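PDB 3FXA: SIS domain protein from Listeria monocytogenes str. 4b F2365, which probably binds a phosphorylated sugar through its SIS domain and may act as a sugar-phosphate isomerase. Local coordinates for residues 28-37 with 138-146; 95-104 with 122-133. All coordinates share one frame; numbering follows the deposited sequence.

Interaction 1. Residues 28-37 with 138-146; sequences VTSEEALVKT and DIFFPVSVS
Thr37 lies against the rim of the Phe141 ring, its OG1 in the ring plane and 3.4 Å from CD2, so the hydroxyl meets the edge and not the face. The same OG1 donates to Ala33 O, one turn back in the helix, at 2.7 Å; with chi1 at -58° it stands beside its own backbone N, and the two donors, Thr37 N and OG1, grip that carbonyl from opposite faces of its plane. The Leu34 side chain sets off away from the strand, yet its branch brings CD2 to 3.7 Å from Phe141 CZ, the two side chains crossing at about a right angle. On the same side of the helix as Thr37, the Ala33 methyl sits on the strand backbone, 3.4 Å from Phe140 O, with Ile139 CG2 a little farther off. The first turns of helix 31-43 pack across 139-142, an outermost strand of the parallel alpha/beta sheet of the SIS domain; over 31-37 the helix axis makes an angle of 120° with that of the strand. Phe167 of helix 157-177 stacks on Phe141, while Trp15 of a second subunit packs on Leu34 and Thr29. Ser30 is the N-cap of the helix: its OG, anti to the backbone N (chi1 168°), takes the Ala33 N-H, and its CB rests on Pro142 CG. No direct hydrogen bond joins the two segments; two waters bridge them instead. One molecule accepts from Ser30 N and donates to Pro142 O; it lies over one face of the Phe141 ring, offset toward the rim. A second water donates to Val28 O at 2.7 Å and is also hydrogen-bonded to Ser144 OG. Val28 lays CG2 against Ser144 O at 3.4 Å, and its CB faces the serine hydroxyl.

Interaction 2. Residues 95-104 with 122-133; sequences ILILISKGGN and LIGVTENPDSVI
Leu98 and Leu122 meet at about a right angle, Leu122 CD1 lying 3.7 Å from Leu98 CG, while Leu96 runs alongside Leu122 on the same face of the sheet. On the other face Ile97 lies side by side with Ile123, and its CG2 reaches Val125 CG2 at 3.7 Å. Between the faces the two strands pair in parallel through four nearly straight bonds: Ile123 N to Leu96 O, Leu98 N to Ile123 O, Val125 N to Leu98 O and Ser100 N to Val125 O. Gly124 pairs with Leu98; having no side chain, it lets Ile133 O of the following helix approach the strand. Past the strand ends polar atoms take over. Lys101 O accepts from Glu127 N. Thr126 OG1 lies within hydrogen-bonding reach of Lys101 O and Ser100 O, which compete for its one proton, and itself accepts from Asn128 N, forming an ST turn. Gly103, at positive phi, is pressed against Thr126 and Ser131, and its carbonyl receives Ile133 N at the start of helix 132-136, which Ser131 N-caps. The solvent side is looser. There Asn104 OD1 takes Val132 N at 3.0 Å in an almost linear bond, a second hold on that helix start; Asn128 ND2 reaches Gly102 O at 3.2 Å, close to the amide plane; and Lys101, extended until a bend at chi4 (-59°), swings NZ to a salt bridge with Glu127 OE1 at 3.0 Å, meeting it on the syn side but 34° out of the carboxylate plane. These turns follow the C-terminal ends of the parallel strands, where SIS domains bind sugar phosphates, consistent with a ligand site nearby. Strand 48-51 flanks 95-99 and strand 139-142 flanks 121-126; helix 157-177 covers Ile99 and Val125, and helix 106-109 packs on Ser100 and Ile133.

How the interactions relate
From the N terminus the chain first passes through 28-37, entering helix 31-43, and then builds the first strands of the sheet before reaching 95-104. Two short helices, 106-109 and 112-118, lead back to 122-133, so interaction 2 closes a small beta-alpha-beta loop between adjacent parallel strands. Helix 132-136 then delivers strand 139-142, where interaction 1 closes the much larger loop begun at 28-37; interaction 2 is nested inside it. Their centres are about 10 Å apart, and strand 121-126 joins them: Phe141 N probably bonds to Gly124 O at 2.9 Å. Together they tie helix 31-43 to the edge strand 139-142 and to the interior strands 121-126 and 95-99.

Interaction 1. Residues 28-37 with 138-146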
ATOM      1  N   VAL A  28     -21.947  -9.130  21.413  1.00 18.23           N
ATOM      2  CA  VAL A  28     -20.970  -9.983  20.721  1.00 17.70           C
ATOM      3  C   VAL A  28     -19.499  -9.697  21.086  1.00 16.86           C
ATOM      4  O   VAL A  28     -18.617 -10.490  20.743  1.00 20.14           O
ATOM      5  CB  VAL A  28     -21.185  -9.896  19.193  1.00 17.47           C
ATOM      6  CG1 VAL A  28     -22.691 -10.167  18.840  1.00 19.49           C
ATOM      7  CG2 VAL A  28     -20.722  -8.542  18.664  1.00 19.51           C
ATOM      8  N   THR A  29     -19.236  -8.574  21.758  1.00 14.83           N
ATOM      9  CA  THR A  29     -17.918  -8.244  22.271  1.00 13.58           C
ATOM     10  C   THR A  29     -17.821  -8.633  23.762  1.00 14.98           C
ATOM     11  O   THR A  29     -18.854  -8.957  24.426  1.00 16.70           O
ATOM     12  CB  THR A  29     -17.574  -6.742  22.076  1.00 13.87           C
ATOM     13  OG1 THR A  29     -18.586  -5.931  22.684  1.00 16.55           O
ATOM     14  CG2 THR A  29     -17.486  -6.349  20.608  1.00 12.84           C
ATOM     15  N   SER A  30     -16.585  -8.592  24.269  1.00 16.29           N
ATOM     16  CA  SER A  30     -16.249  -8.888  25.662  1.00 16.56           C
ATOM     17  C   SER A  30     -15.911  -7.601  26.383  1.00 16.01           C
ATOM     18  O   SER A  30     -14.963  -6.895  25.991  1.00 16.93           O
ATOM     19  CB  SER A  30     -15.041  -9.843  25.749  1.00 16.89           C
ATOM     20  OG  SER A  30     -14.531  -9.914  27.080  1.00 15.64           O
ATOM     21  N   GLU A  31     -16.655  -7.295  27.462  1.00 16.67           N
ATOM     22  CA  GLU A  31     -16.330  -6.109  28.267  1.00 15.60           C
ATOM     23  C   GLU A  31     -14.893  -6.116  28.816  1.00 15.98           C
ATOM     24  O   GLU A  31     -14.207  -5.095  28.752  1.00 16.59           O
ATOM     25  CB  GLU A  31     -17.341  -5.912  29.403  1.00 17.69           C
ATOM     26  CG  GLU A  31     -18.680  -5.498  28.855  1.00 16.14           C
ATOM     27  CD  GLU A  31     -19.716  -5.177  29.922  1.00 23.04           C
ATOM     28  OE1 GLU A  31     -19.472  -5.476  31.108  1.00 21.79           O
ATOM     29  OE2 GLU A  31     -20.782  -4.623  29.541  1.00 23.86           O
ATOM     30  N   GLU A  32     -14.457  -7.266  29.333  1.00 16.22           N
ATOM     31  CA  GLU A  32     -13.086  -7.425  29.829  1.00 17.28           C
ATOM     32  C   GLU A  32     -12.091  -7.091  28.708  1.00 16.36           C
ATOM     33  O   GLU A  32     -11.178  -6.265  28.896  1.00 15.99           O
ATOM     34  CB  GLU A  32     -12.858  -8.830  30.428  1.00 17.48           C
ATOM     35  CG  GLU A  32     -13.453  -8.966  31.841  1.00 26.57           C
ATOM     36  CD  GLU A  32     -13.171 -10.320  32.480  1.00 33.82           C
ATOM     37  OE1 GLU A  32     -13.406 -11.358  31.822  1.00 36.79           O
ATOM     38  OE2 GLU A  32     -12.734 -10.345  33.653  1.00 40.81           O
ATOM     39  N   ALA A  33     -12.288  -7.670  27.525  1.00 17.06           N
ATOM     40  CA  ALA A  33     -11.372  -7.400  26.382  1.00 16.16           C
ATOM     41  C   ALA A  33     -11.363  -5.940  25.941  1.00 15.55           C
ATOM     42  O   ALA A  33     -10.324  -5.394  25.636  1.00 17.21           O
ATOM     43  CB  ALA A  33     -11.676  -8.311  25.203  1.00 16.85           C
ATOM     44  N   LEU A  34     -12.538  -5.303  25.907  1.00 15.24           N
ATOM     45  CA  LEU A  34     -12.657  -3.882  25.537  1.00 16.08           C
ATOM     46  C   LEU A  34     -11.821  -2.988  26.460  1.00 15.86           C
ATOM     47  O   LEU A  34     -11.014  -2.149  26.011  1.00 15.90           O
ATOM     48  CB  LEU A  34     -14.138  -3.456  25.560  1.00 13.44           C
ATOM     49  CG  LEU A  34     -15.007  -4.054  24.442  1.00 14.50           C
ATOM     50  CD1 LEU A  34     -16.513  -4.030  24.755  1.00 17.95           C
ATOM     51  CD2 LEU A  34     -14.763  -3.331  23.111  1.00 14.66           C
ATOM     52  N   VAL A  35     -11.973  -3.203  27.759  1.00 16.39           N
ATOM     53  CA  VAL A  35     -11.243  -2.412  28.751  1.00 15.82           C
ATOM     54  C   VAL A  35      -9.735  -2.691  28.713  1.00 16.70           C
ATOM     55  O   VAL A  35      -8.928  -1.743  28.682  1.00 17.38           O
ATOM     56  CB  VAL A  35     -11.822  -2.629  30.162  1.00 13.89           C
ATOM     57  CG1 VAL A  35     -10.916  -1.968  31.214  1.00 17.21           C
ATOM     58  CG2 VAL A  35     -13.276  -2.084  30.195  1.00 18.32           C
ATOM     59  N   LYS A  36      -9.377  -3.980  28.662  1.00 16.33           N
ATOM     60  CA  LYS A  36      -7.966  -4.397  28.616  1.00 17.42           C
ATOM     61  C   LYS A  36      -7.285  -3.838  27.372  1.00 16.97           C
ATOM     62  O   LYS A  36      -6.149  -3.345  27.449  1.00 16.75           O
ATOM     63  CB  LYS A  36      -7.786  -5.918  28.684  1.00 18.36           C
ATOM     64  CG  LYS A  36      -7.950  -6.564  30.052  1.00 25.46           C
ATOM     65  CD  LYS A  36      -7.239  -7.936  30.040  1.00 32.59           C
ATOM     66  CE  LYS A  36      -7.377  -8.702  31.346  1.00 34.98           C
ATOM     67  NZ  LYS A  36      -6.506  -9.920  31.348  1.00 38.80           N
ATOM     68  N   THR A  37      -8.003  -3.837  26.245  1.00 17.06           N
ATOM     69  CA  THR A  37      -7.457  -3.297  24.999  1.00 16.00           C
ATOM     70  C   THR A  37      -7.201  -1.789  25.113  1.00 15.26           C
ATOM     71  O   THR A  37      -6.157  -1.316  24.672  1.00 15.13           O
ATOM     72  CB  THR A  37      -8.370  -3.670  23.798  1.00 16.73           C
ATOM     73  OG1 THR A  37      -8.471  -5.110  23.737  1.00 17.14           O
ATOM     74  CG2 THR A  37      -7.859  -3.123  22.478  1.00 15.15           C
ATOM     75  N   ASP A 138      -2.961 -12.954  23.682  1.00 16.92           N
ATOM     76  CA  ASP A 138      -2.871 -12.448  25.062  1.00 16.65           C
ATOM     77  C   ASP A 138      -4.206 -11.779  25.419  1.00 17.20           C
ATOM     78  O   ASP A 138      -4.616 -11.801  26.580  1.00 18.41           O
ATOM     79  CB  ASP A 138      -1.717 -11.474  25.197  1.00 17.57           C
ATOM     80  CG  ASP A 138      -0.392 -12.131  24.923  1.00 16.99           C
ATOM     81  OD1 ASP A 138      -0.108 -13.178  25.560  1.00 19.06           O
ATOM     82  OD2 ASP A 138       0.355 -11.637  24.062  1.00 19.42           O
ATOM     83  N   ILE A 139      -4.827 -11.148  24.424  1.00 16.69           N
ATOM     84  CA  ILE A 139      -6.192 -10.614  24.547  1.00 14.74           C
ATOM     85  C   ILE A 139      -6.998 -11.180  23.375  1.00 13.55           C
ATOM     86  O   ILE A 139      -6.756 -10.802  22.213  1.00 15.82           O
ATOM     87  CB  ILE A 139      -6.259  -9.072  24.520  1.00 15.22           C
ATOM     88  CG1 ILE A 139      -5.455  -8.453  25.659  1.00 16.92           C
ATOM     89  CG2 ILE A 139      -7.701  -8.590  24.639  1.00 18.06           C
ATOM     90  CD1 ILE A 139      -5.219  -6.963  25.482  1.00 20.39           C
ATOM     91  N   PHE A 140      -7.911 -12.106  23.658  1.00 15.87           N
ATOM     92  CA  PHE A 140      -8.894 -12.589  22.678  1.00 15.66           C
ATOM     93  C   PHE A 140      -9.979 -11.484  22.678  1.00 17.10           C
ATOM     94  O   PHE A 140     -10.545 -11.153  23.743  1.00 16.65           O
ATOM     95  CB  PHE A 140      -9.469 -13.963  23.074  1.00 14.75           C
ATOM     96  CG  PHE A 140     -10.739 -14.351  22.358  1.00 15.19           C
ATOM     97  CD1 PHE A 140     -10.889 -14.202  20.985  1.00 16.28           C
ATOM     98  CD2 PHE A 140     -11.802 -14.914  23.088  1.00 14.74           C
ATOM     99  CE1 PHE A 140     -12.073 -14.587  20.338  1.00 19.93           C
ATOM    100  CE2 PHE A 140     -12.976 -15.317  22.452  1.00 20.05           C
ATOM    101  CZ  PHE A 140     -13.119 -15.142  21.084  1.00 19.37           C
ATOM    102  N   PHE A 141     -10.201 -10.907  21.493  1.00 16.48           N
ATOM    103  CA  PHE A 141     -11.114  -9.788  21.277  1.00 15.32           C
ATOM    104  C   PHE A 141     -12.247 -10.311  20.385  1.00 15.80           C
ATOM    105  O   PHE A 141     -12.170 -10.210  19.149  1.00 15.19           O
ATOM    106  CB  PHE A 141     -10.355  -8.611  20.664  1.00 15.71           C
ATOM    107  CG  PHE A 141     -11.129  -7.297  20.650  1.00 12.76           C
ATOM    108  CD1 PHE A 141     -12.189  -7.070  19.743  1.00 16.13           C
ATOM    109  CD2 PHE A 141     -10.743  -6.245  21.480  1.00 15.65           C
ATOM    110  CE1 PHE A 141     -12.883  -5.842  19.711  1.00 17.81           C
ATOM    111  CE2 PHE A 141     -11.430  -5.000  21.464  1.00 17.85           C
ATOM    112  CZ  PHE A 141     -12.497  -4.789  20.575  1.00 15.22           C
ATOM    113  N   PRO A 142     -13.299 -10.884  21.002  1.00 17.24           N
ATOM    114  CA  PRO A 142     -14.413 -11.406  20.206  1.00 17.09           C
ATOM    115  C   PRO A 142     -15.228 -10.324  19.499  1.00 16.99           C
ATOM    116  O   PRO A 142     -15.481  -9.267  20.063  1.00 16.75           O
ATOM    117  CB  PRO A 142     -15.294 -12.124  21.239  1.00 17.35           C
ATOM    118  CG  PRO A 142     -14.894 -11.518  22.547  1.00 18.45           C
ATOM    119  CD  PRO A 142     -13.462 -11.212  22.436  1.00 17.30           C
ATOM    120  N   VAL A 143     -15.601 -10.597  18.260  1.00 16.72           N
ATOM    121  CA  VAL A 143     -16.471  -9.727  17.450  1.00 16.59           C
ATOM    122  C   VAL A 143     -17.147 -10.659  16.448  1.00 16.12           C
ATOM    123  O   VAL A 143     -16.476 -11.528  15.872  1.00 19.12           O
ATOM    124  CB  VAL A 143     -15.697  -8.599  16.721  1.00 16.41           C
ATOM    125  CG1 VAL A 143     -14.444  -9.138  16.045  1.00 24.08           C
ATOM    126  CG2 VAL A 143     -16.630  -7.798  15.697  1.00 18.13           C
ATOM    127  N   SER A 144     -18.459 -10.526  16.267  1.00 16.98           N
ATOM    128  CA  SER A 144     -19.189 -11.388  15.349  1.00 15.79           C
ATOM    129  C   SER A 144     -20.465 -10.704  14.905  1.00 16.76           C
ATOM    130  O   SER A 144     -20.858  -9.694  15.499  1.00 16.66           O
ATOM    131  CB  SER A 144     -19.487 -12.763  15.993  1.00 15.95           C
ATOM    132  OG  SER A 144     -20.455 -12.667  17.037  1.00 15.15           O
ATOM    133  N   VAL A 145     -21.046 -11.244  13.839  1.00 17.64           N
ATOM    134  CA  VAL A 145     -22.315 -10.786  13.256  1.00 18.83           C
ATOM    135  C   VAL A 145     -23.183 -12.015  12.986  1.00 20.37           C
ATOM    136  O   VAL A 145     -22.666 -13.083  12.618  1.00 20.33           O
ATOM    137  CB  VAL A 145     -22.079  -9.956  11.984  1.00 20.93           C
ATOM    138  CG1 VAL A 145     -21.220  -8.723  12.320  1.00 16.48           C
ATOM    139  CG2 VAL A 145     -21.396 -10.772  10.889  1.00 17.58           C
ATOM    140  N   SER A 146     -24.486 -11.861  13.210  1.00 22.29           N
ATOM    141  CA  SER A 146     -25.471 -12.936  13.041  1.00 25.14           C
ATOM    142  C   SER A 146     -26.142 -12.980  11.662  1.00 26.60           C
ATOM    143  O   SER A 146     -26.744 -13.999  11.312  1.00 27.34           O
ATOM    144  CB  SER A 146     -26.562 -12.785  14.104  1.00 24.74           C
ATOM    145  OG  SER A 146     -27.204 -11.524  14.002  1.00 26.62           O
TER
HETATM  146  O   HOH W   1     -19.175 -12.836  19.493  1.00 21.07           O
HETATM  147  O   HOH W   2     -14.419  -8.024  22.251  1.00 21.22           O

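Interaction 2. Residues 95-104 with 122-133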
ATOM      1  N   ILE A  95       2.330  -4.183  20.035  1.00 16.85           N
ATOM      2  CA  ILE A  95       1.076  -4.907  20.113  1.00 16.48           C
ATOM      3  C   ILE A  95       0.752  -5.394  18.710  1.00 16.18           C
ATOM      4  O   ILE A  95       0.623  -4.560  17.820  1.00 18.42           O
ATOM      5  CB  ILE A  95      -0.075  -4.006  20.593  1.00 17.44           C
ATOM      6  CG1 ILE A  95       0.240  -3.396  21.986  1.00 19.00           C
ATOM      7  CG2 ILE A  95      -1.367  -4.820  20.612  1.00 16.00           C
ATOM      8  CD1 ILE A  95      -0.815  -2.434  22.532  1.00 18.79           C
ATOM      9  N   LEU A  96       0.700  -6.716  18.509  1.00 13.15           N
ATOM     10  CA  LEU A  96       0.296  -7.301  17.231  1.00 13.40           C
ATOM     11  C   LEU A  96      -1.204  -7.581  17.307  1.00 13.52           C
ATOM     12  O   LEU A  96      -1.661  -8.230  18.257  1.00 14.45           O
ATOM     13  CB  LEU A  96       1.086  -8.580  16.918  1.00 14.99           C
ATOM     14  CG  LEU A  96       0.730  -9.360  15.647  1.00 15.02           C
ATOM     15  CD1 LEU A  96       0.999  -8.532  14.375  1.00 14.23           C
ATOM     16  CD2 LEU A  96       1.473 -10.698  15.589  1.00 17.93           C
ATOM     17  N   ILE A  97      -1.943  -7.056  16.340  1.00 14.25           N
ATOM     18  CA  ILE A  97      -3.377  -7.270  16.214  1.00 14.45           C
ATOM     19  C   ILE A  97      -3.599  -8.076  14.939  1.00 14.18           C
ATOM     20  O   ILE A  97      -3.267  -7.618  13.828  1.00 14.97           O
ATOM     21  CB  ILE A  97      -4.194  -5.958  16.177  1.00 13.43           C
ATOM     22  CG1 ILE A  97      -3.869  -5.083  17.398  1.00 12.60           C
ATOM     23  CG2 ILE A  97      -5.704  -6.280  16.060  1.00 16.02           C
ATOM     24  CD1 ILE A  97      -4.735  -3.792  17.534  1.00 15.29           C
ATOM     25  N   LEU A  98      -4.120  -9.294  15.103  1.00 13.96           N
ATOM     26  CA  LEU A  98      -4.450 -10.157  13.970  1.00 14.66           C
ATOM     27  C   LEU A  98      -5.966 -10.149  13.789  1.00 16.43           C
ATOM     28  O   LEU A  98      -6.701 -10.455  14.727  1.00 17.21           O
ATOM     29  CB  LEU A  98      -3.935 -11.566  14.192  1.00 14.03           C
ATOM     30  CG  LEU A  98      -2.411 -11.688  14.361  1.00 17.81           C
ATOM     31  CD1 LEU A  98      -2.031 -13.153  14.544  1.00 16.06           C
ATOM     32  CD2 LEU A  98      -1.608 -11.084  13.189  1.00 16.65           C
ATOM     33  N   ILE A  99      -6.424  -9.800  12.582  1.00 15.13           N
ATOM     34  CA  ILE A  99      -7.870  -9.712  12.258  1.00 13.94           C
ATOM     35  C   ILE A  99      -8.213 -10.834  11.289  1.00 15.97           C
ATOM     36  O   ILE A  99      -7.729 -10.867  10.147  1.00 15.42           O
ATOM     37  CB  ILE A  99      -8.296  -8.370  11.633  1.00 14.94           C
ATOM     38  CG1 ILE A  99      -7.879  -7.197  12.519  1.00 13.42           C
ATOM     39  CG2 ILE A  99      -9.844  -8.351  11.393  1.00 14.29           C
ATOM     40  CD1 ILE A  99      -8.141  -5.829  11.934  1.00 14.66           C
ATOM     41  N   SER A 100      -8.967 -11.802  11.787  1.00 16.23           N
ATOM     42  CA  SER A 100      -9.396 -12.953  11.003  1.00 16.47           C
ATOM     43  C   SER A 100     -10.749 -13.421  11.492  1.00 18.03           C
ATOM     44  O   SER A 100     -10.836 -13.901  12.618  1.00 17.70           O
ATOM     45  CB  SER A 100      -8.366 -14.078  11.147  1.00 16.70           C
ATOM     46  OG  SER A 100      -8.926 -15.294  10.708  1.00 16.95           O
ATOM     47  N   LYS A 101     -11.781 -13.329  10.646  1.00 18.71           N
ATOM     48  CA  LYS A 101     -13.149 -13.723  11.045  1.00 17.55           C
ATOM     49  C   LYS A 101     -13.186 -15.136  11.591  1.00 17.41           C
ATOM     50  O   LYS A 101     -13.564 -15.320  12.730  1.00 17.02           O
ATOM     51  CB  LYS A 101     -14.151 -13.564   9.893  1.00 19.27           C
ATOM     52  CG  LYS A 101     -15.620 -13.801  10.238  1.00 20.17           C
ATOM     53  CD  LYS A 101     -16.439 -13.519   8.980  1.00 22.22           C
ATOM     54  CE  LYS A 101     -17.925 -13.765   9.112  1.00 27.38           C
ATOM     55  NZ  LYS A 101     -18.270 -15.152   9.476  1.00 26.07           N
ATOM     56  N   GLY A 102     -12.773 -16.125  10.794  1.00 17.63           N
ATOM     57  CA  GLY A 102     -12.725 -17.513  11.246  1.00 19.27           C
ATOM     58  C   GLY A 102     -11.597 -17.829  12.228  1.00 18.99           C
ATOM     59  O   GLY A 102     -11.652 -18.869  12.883  1.00 21.53           O
ATOM     60  N   GLY A 103     -10.574 -16.965  12.305  1.00 19.49           N
ATOM     61  CA  GLY A 103      -9.450 -17.088  13.248  1.00 18.80           C
ATOM     62  C   GLY A 103      -8.371 -18.115  12.943  1.00 19.77           C
ATOM     63  O   GLY A 103      -7.476 -18.340  13.769  1.00 18.84           O
ATOM     64  N   ASN A 104      -8.464 -18.767  11.789  1.00 19.90           N
ATOM     65  CA  ASN A 104      -7.492 -19.784  11.376  1.00 18.89           C
ATOM     66  C   ASN A 104      -6.835 -19.476  10.024  1.00 18.70           C
ATOM     67  O   ASN A 104      -6.237 -20.381   9.430  1.00 18.66           O
ATOM     68  CB  ASN A 104      -8.196 -21.153  11.357  1.00 19.20           C
ATOM     69  CG  ASN A 104      -8.548 -21.672  12.761  1.00 19.83           C
ATOM     70  OD1 ASN A 104      -7.749 -21.600  13.704  1.00 21.56           O
ATOM     71  ND2 ASN A 104      -9.719 -22.267  12.876  1.00 20.26           N
ATOM     72  N   LEU A 122      -0.135 -10.059  21.764  1.00 17.72           N
ATOM     73  CA  LEU A 122      -1.033 -10.490  20.684  1.00 17.76           C
ATOM     74  C   LEU A 122      -2.515 -10.229  21.043  1.00 17.64           C
ATOM     75  O   LEU A 122      -2.996 -10.701  22.077  1.00 16.27           O
ATOM     76  CB  LEU A 122      -0.829 -11.975  20.371  1.00 17.32           C
ATOM     77  CG  LEU A 122      -1.697 -12.587  19.265  1.00 18.64           C
ATOM     78  CD1 LEU A 122      -1.587 -11.742  17.971  1.00 17.86           C
ATOM     79  CD2 LEU A 122      -1.368 -14.041  19.032  1.00 15.60           C
ATOM     80  N   ILE A 123      -3.215  -9.477  20.188  1.00 15.87           N
ATOM     81  CA  ILE A 123      -4.671  -9.253  20.311  1.00 16.14           C
ATOM     82  C   ILE A 123      -5.249 -10.018  19.124  1.00 15.84           C
ATOM     83  O   ILE A 123      -4.851  -9.761  17.998  1.00 14.48           O
ATOM     84  CB  ILE A 123      -5.067  -7.765  20.257  1.00 16.06           C
ATOM     85  CG1 ILE A 123      -4.467  -7.005  21.443  1.00 16.52           C
ATOM     86  CG2 ILE A 123      -6.602  -7.605  20.283  1.00 13.71           C
ATOM     87  CD1 ILE A 123      -4.851  -5.556  21.559  1.00 19.19           C
ATOM     88  N   GLY A 124      -6.115 -11.002  19.378  1.00 14.35           N
ATOM     89  CA  GLY A 124      -6.718 -11.794  18.310  1.00 13.73           C
ATOM     90  C   GLY A 124      -8.157 -11.368  18.095  1.00 14.28           C
ATOM     91  O   GLY A 124      -8.993 -11.584  18.984  1.00 13.97           O
ATOM     92  N   VAL A 125      -8.441 -10.797  16.927  1.00 14.89           N
ATOM     93  CA  VAL A 125      -9.774 -10.270  16.588  1.00 15.49           C
ATOM     94  C   VAL A 125     -10.483 -11.278  15.679  1.00 17.22           C
ATOM     95  O   VAL A 125     -10.219 -11.345  14.477  1.00 17.02           O
ATOM     96  CB  VAL A 125      -9.683  -8.884  15.927  1.00 14.22           C
ATOM     97  CG1 VAL A 125     -11.076  -8.363  15.627  1.00 14.06           C
ATOM     98  CG2 VAL A 125      -8.894  -7.910  16.810  1.00 16.71           C
ATOM     99  N   THR A 126     -11.414 -12.033  16.256  1.00 17.87           N
ATOM    100  CA  THR A 126     -12.072 -13.121  15.551  1.00 17.96           C
ATOM    101  C   THR A 126     -13.440 -13.457  16.150  1.00 18.28           C
ATOM    102  O   THR A 126     -13.721 -13.075  17.290  1.00 20.85           O
ATOM    103  CB  THR A 126     -11.144 -14.386  15.555  1.00 19.31           C
ATOM    104  OG1 THR A 126     -11.765 -15.455  14.831  1.00 20.33           O
ATOM    105  CG2 THR A 126     -10.765 -14.860  16.964  1.00 19.84           C
ATOM    106  N   GLU A 127     -14.276 -14.145  15.378  1.00 18.94           N
ATOM    107  CA  GLU A 127     -15.591 -14.604  15.889  1.00 18.77           C
ATOM    108  C   GLU A 127     -15.471 -15.919  16.654  1.00 19.96           C
ATOM    109  O   GLU A 127     -16.304 -16.209  17.524  1.00 19.90           O
ATOM    110  CB  GLU A 127     -16.633 -14.774  14.748  1.00 18.83           C
ATOM    111  CG  GLU A 127     -16.547 -16.068  13.907  1.00 21.46           C
ATOM    112  CD  GLU A 127     -17.461 -16.099  12.684  1.00 23.86           C
ATOM    113  OE1 GLU A 127     -18.308 -15.192  12.477  1.00 26.18           O
ATOM    114  OE2 GLU A 127     -17.344 -17.075  11.928  1.00 28.63           O
ATOM    115  N   ASN A 128     -14.425 -16.685  16.332  1.00 20.06           N
ATOM    116  CA  ASN A 128     -14.257 -18.073  16.765  1.00 18.50           C
ATOM    117  C   ASN A 128     -13.393 -18.266  18.022  1.00 18.92           C
ATOM    118  O   ASN A 128     -12.152 -18.193  17.929  1.00 18.00           O
ATOM    119  CB  ASN A 128     -13.718 -18.866  15.548  1.00 19.06           C
ATOM    120  CG  ASN A 128     -13.652 -20.367  15.766  1.00 20.06           C
ATOM    121  OD1 ASN A 128     -14.182 -20.910  16.738  1.00 26.91           O
ATOM    122  ND2 ASN A 128     -12.989 -21.056  14.830  1.00 24.79           N
ATOM    123  N   PRO A 129     -14.033 -18.556  19.193  1.00 19.20           N
ATOM    124  CA  PRO A 129     -13.258 -18.718  20.435  1.00 19.95           C
ATOM    125  C   PRO A 129     -12.354 -19.972  20.505  1.00 20.12           C
ATOM    126  O   PRO A 129     -11.474 -20.029  21.380  1.00 21.07           O
ATOM    127  CB  PRO A 129     -14.351 -18.753  21.518  1.00 21.29           C
ATOM    128  CG  PRO A 129     -15.494 -19.330  20.856  1.00 19.53           C
ATOM    129  CD  PRO A 129     -15.459 -18.902  19.429  1.00 19.83           C
ATOM    130  N   ASP A 130     -12.580 -20.947  19.612  1.00 19.19           N
ATOM    131  CA  ASP A 130     -11.802 -22.198  19.515  1.00 20.57           C
ATOM    132  C   ASP A 130     -10.740 -22.145  18.396  1.00 19.63           C
ATOM    133  O   ASP A 130     -10.096 -23.157  18.102  1.00 20.13           O
ATOM    134  CB  ASP A 130     -12.756 -23.380  19.303  1.00 21.86           C
ATOM    135  CG  ASP A 130     -13.821 -23.475  20.406  1.00 24.05           C
ATOM    136  OD1 ASP A 130     -13.481 -23.299  21.599  1.00 30.71           O
ATOM    137  OD2 ASP A 130     -15.001 -23.712  20.088  1.00 32.82           O
ATOM    138  N   SER A 131     -10.587 -20.976  17.769  1.00 19.57           N
ATOM    139  CA  SER A 131      -9.565 -20.762  16.737  1.00 18.69           C
ATOM    140  C   SER A 131      -8.174 -20.585  17.354  1.00 18.58           C
ATOM    141  O   SER A 131      -8.025 -20.241  18.536  1.00 19.78           O
ATOM    142  CB  SER A 131      -9.904 -19.524  15.898  1.00 15.48           C
ATOM    143  OG  SER A 131      -9.826 -18.282  16.628  1.00 17.74           O
ATOM    144  N   VAL A 132      -7.154 -20.774  16.512  1.00 18.77           N
ATOM    145  CA  VAL A 132      -5.755 -20.605  16.920  1.00 17.20           C
ATOM    146  C   VAL A 132      -5.488 -19.169  17.379  1.00 16.66           C
ATOM    147  O   VAL A 132      -4.891 -18.958  18.433  1.00 18.33           O
ATOM    148  CB  VAL A 132      -4.787 -21.021  15.772  1.00 17.48           C
ATOM    149  CG1 VAL A 132      -3.348 -20.575  16.080  1.00 18.74           C
ATOM    150  CG2 VAL A 132      -4.873 -22.504  15.559  1.00 17.77           C
ATOM    151  N   ILE A 133      -5.976 -18.200  16.601  1.00 17.19           N
ATOM    152  CA  ILE A 133      -5.821 -16.773  16.896  1.00 17.02           C
ATOM    153  C   ILE A 133      -6.449 -16.430  18.269  1.00 17.73           C
ATOM    154  O   ILE A 133      -5.820 -15.754  19.070  1.00 17.98           O
ATOM    155  CB  ILE A 133      -6.367 -15.884  15.715  1.00 16.17           C
ATOM    156  CG1 ILE A 133      -5.394 -15.976  14.531  1.00 14.42           C
ATOM    157  CG2 ILE A 133      -6.559 -14.448  16.164  1.00 15.95           C
ATOM    158  CD1 ILE A 133      -5.769 -15.229  13.273  1.00 18.63           C
TER